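Emp46p (Saccharomyces cerevisiae, PDB 2A6V) is a cargo receptor with a potassium-bound carbohydrate recognition domain, involved in the secretion of glycoproteins. Local coordinates at residues L111-R116 with L160-N165. Numbering follows the deposited sequence.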
loop_
_atom_site.group_PDB
_atom_site.type_symbol
_atom_site.label_atom_id
_atom_site.label_comp_id
_atom_site.label_asym_id
_atom_site.label_seq_id
_atom_site.Cartn_x
_atom_site.Cartn_y
_atom_site.Cartn_z
ATOM N N LEU A 111 9.822 1.350 -2.156
ATOM C CA LEU A 111 9.289 1.796 -0.886
ATOM C C LEU A 111 8.146 0.890 -0.488
ATOM O O LEU A 111 7.279 0.582 -1.305
ATOM C CB LEU A 111 8.792 3.228 -1.021
ATOM C CG LEU A 111 7.958 3.803 0.115
ATOM C CD1 LEU A 111 8.773 3.959 1.424
ATOM C CD2 LEU A 111 7.348 5.141 -0.304
ATOM N N MET A 112 8.193 0.419 0.752
ATOM C CA MET A 112 7.132 -0.369 1.350
ATOM C C MET A 112 6.674 0.350 2.611
ATOM O O MET A 112 7.470 0.539 3.543
ATOM C CB MET A 112 7.646 -1.761 1.722
ATOM C CG MET A 112 6.579 -2.663 2.314
ATOM S SD MET A 112 7.121 -4.234 2.970
ATOM C CE MET A 112 8.025 -3.696 4.392
ATOM N N ILE A 113 5.391 0.679 2.688
ATOM C CA ILE A 113 4.776 1.285 3.856
ATOM C C ILE A 113 3.871 0.226 4.453
ATOM O O ILE A 113 2.918 -0.231 3.805
ATOM C CB ILE A 113 3.993 2.565 3.484
ATOM C CG1 ILE A 113 4.955 3.589 2.840
ATOM C CG2 ILE A 113 3.279 3.119 4.698
ATOM C CD1 ILE A 113 4.287 4.862 2.342
ATOM N N LEU A 114 4.156 -0.184 5.680
ATOM C CA LEU A 114 3.623 -1.387 6.233
ATOM C C LEU A 114 2.819 -1.095 7.480
ATOM O O LEU A 114 3.310 -0.421 8.385
ATOM C CB LEU A 114 4.769 -2.337 6.560
ATOM C CG LEU A 114 4.418 -3.635 7.240
ATOM C CD1 LEU A 114 3.523 -4.528 6.393
ATOM C CD2 LEU A 114 5.715 -4.357 7.578
ATOM N N LEU A 115 1.585 -1.599 7.529
ATOM C CA LEU A 115 0.748 -1.653 8.711
ATOM C C LEU A 115 0.834 -3.055 9.264
ATOM O O LEU A 115 0.412 -4.020 8.613
ATOM C CB LEU A 115 -0.709 -1.313 8.415
ATOM C CG LEU A 115 -0.995 0.173 8.242
ATOM C CD1 LEU A 115 -0.256 0.785 7.041
ATOM C CD2 LEU A 115 -2.447 0.437 8.164
ATOM N N ARG A 116 1.423 -3.195 10.444
ATOM C CA ARG A 116 1.556 -4.500 11.082
ATOM C C ARG A 116 1.794 -4.302 12.564
ATOM O O ARG A 116 1.831 -3.166 13.045
ATOM C CB ARG A 116 2.691 -5.313 10.454
ATOM C CG ARG A 116 4.105 -4.942 10.860
ATOM C CD ARG A 116 5.089 -6.116 10.775
ATOM N NE ARG A 116 6.424 -5.733 11.224
ATOM C CZ ARG A 116 7.291 -6.562 11.788
ATOM N NH1 ARG A 116 6.984 -7.849 11.963
ATOM N NH2 ARG A 116 8.473 -6.102 12.194
ATOM N N LEU A 160 -4.728 6.471 4.110
ATOM C CA LEU A 160 -3.313 6.739 3.985
ATOM C C LEU A 160 -3.151 7.697 2.833
ATOM O O LEU A 160 -3.611 7.418 1.713
ATOM C CB LEU A 160 -2.559 5.421 3.737
ATOM C CG LEU A 160 -1.056 5.523 3.470
ATOM C CD1 LEU A 160 -0.360 4.282 3.997
ATOM C CD2 LEU A 160 -0.782 5.752 1.989
ATOM N N ARG A 161 -2.540 8.849 3.088
ATOM C CA ARG A 161 -2.308 9.830 2.050
ATOM C C ARG A 161 -0.822 10.094 1.919
ATOM O O ARG A 161 -0.181 10.577 2.866
ATOM C CB ARG A 161 -3.030 11.147 2.335
ATOM C CG ARG A 161 -2.735 12.155 1.244
ATOM C CD ARG A 161 -3.231 13.550 1.518
ATOM N NE ARG A 161 -4.679 13.585 1.510
ATOM C CZ ARG A 161 -5.433 14.468 2.167
ATOM N NH1 ARG A 161 -4.890 15.423 2.927
ATOM N NH2 ARG A 161 -6.759 14.389 2.069
ATOM N N LEU A 162 -0.278 9.803 0.749
ATOM C CA LEU A 162 1.130 9.986 0.454
ATOM C C LEU A 162 1.242 11.123 -0.543
ATOM O O LEU A 162 0.690 11.038 -1.640
ATOM C CB LEU A 162 1.719 8.698 -0.137
ATOM C CG LEU A 162 3.214 8.663 -0.491
ATOM C CD1 LEU A 162 3.722 7.242 -0.603
ATOM C CD2 LEU A 162 3.482 9.387 -1.777
ATOM N N THR A 163 1.914 12.200 -0.149
ATOM C CA THR A 163 2.156 13.336 -1.050
ATOM C C THR A 163 3.656 13.409 -1.330
ATOM O O THR A 163 4.457 13.236 -0.429
ATOM C CB THR A 163 1.590 14.669 -0.464
ATOM O OG1 THR A 163 2.070 14.895 0.861
ATOM C CG2 THR A 163 0.132 14.608 -0.275
ATOM N N TYR A 164 4.042 13.633 -2.581
ATOM C CA TYR A 164 5.446 13.614 -2.941
ATOM C C TYR A 164 5.703 14.696 -3.966
ATOM O O TYR A 164 5.039 14.748 -4.991
ATOM C CB TYR A 164 5.847 12.246 -3.496
ATOM C CG TYR A 164 7.210 12.212 -4.127
ATOM C CD1 TYR A 164 8.367 12.451 -3.386
ATOM C CD2 TYR A 164 7.352 11.969 -5.473
ATOM C CE1 TYR A 164 9.619 12.414 -3.991
ATOM C CE2 TYR A 164 8.595 11.934 -6.076
ATOM C CZ TYR A 164 9.719 12.161 -5.347
ATOM O OH TYR A 164 10.949 12.104 -5.985
ATOM N N ASN A 165 6.660 15.564 -3.663
ATOM C CA ASN A 165 6.936 16.733 -4.494
ATOM C C ASN A 165 8.426 16.843 -4.769
ATOM O O ASN A 165 9.150 17.409 -3.972
ATOM C CB ASN A 165 6.426 18.000 -3.822
ATOM C CG ASN A 165 6.560 19.216 -4.714
ATOM O OD1 ASN A 165 6.967 19.107 -5.864
ATOM N ND2 ASN A 165 6.200 20.360 -4.189
#
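Ile-113 overlaps two leucines of 160-165, and it does so with two different branches. Its methyl CG2 meets Leu-160 CD1 at 3.9 Å, while the end of the longer branch, CD1, meets Leu-162 CD1 at 3.8 Å. The first torsion explains this split: CG2 lies anti to the backbone N and CG1 anti to the carbonyl carbon (chi1 -60°), which spreads the two branches along the strand. Both leucines hold CG anti to their own backbone N, and each offers CD1 to the isoleucine, crossing it at a slant. Leu-111, two residues before Ile-113 on the same face of its strand, makes a looser approach, its CD2 standing 4.2 Å from Leu-162 CD1. No hydrogen bond joins the segments, and the strand axes stay 11.1 Å apart at their closest, so the contact is made by apolar side chains across the gap between two sheets. All four touching residues are buried; Leu-174 of strand 171-176 packs on both Ile-113 and Leu-160, and Leu-89 of strand 84-90 on both Leu-111 and Leu-162. Backbone pairing places 111-115 beside strands 84-90 and 124-131 in one antiparallel sheet, whereas 158-165 runs between 66-75 and 171-176 in the other. Such face-to-face packing of aliphatic residues forms the hydrophobic core of the beta sandwich found in legume-like lectin domains.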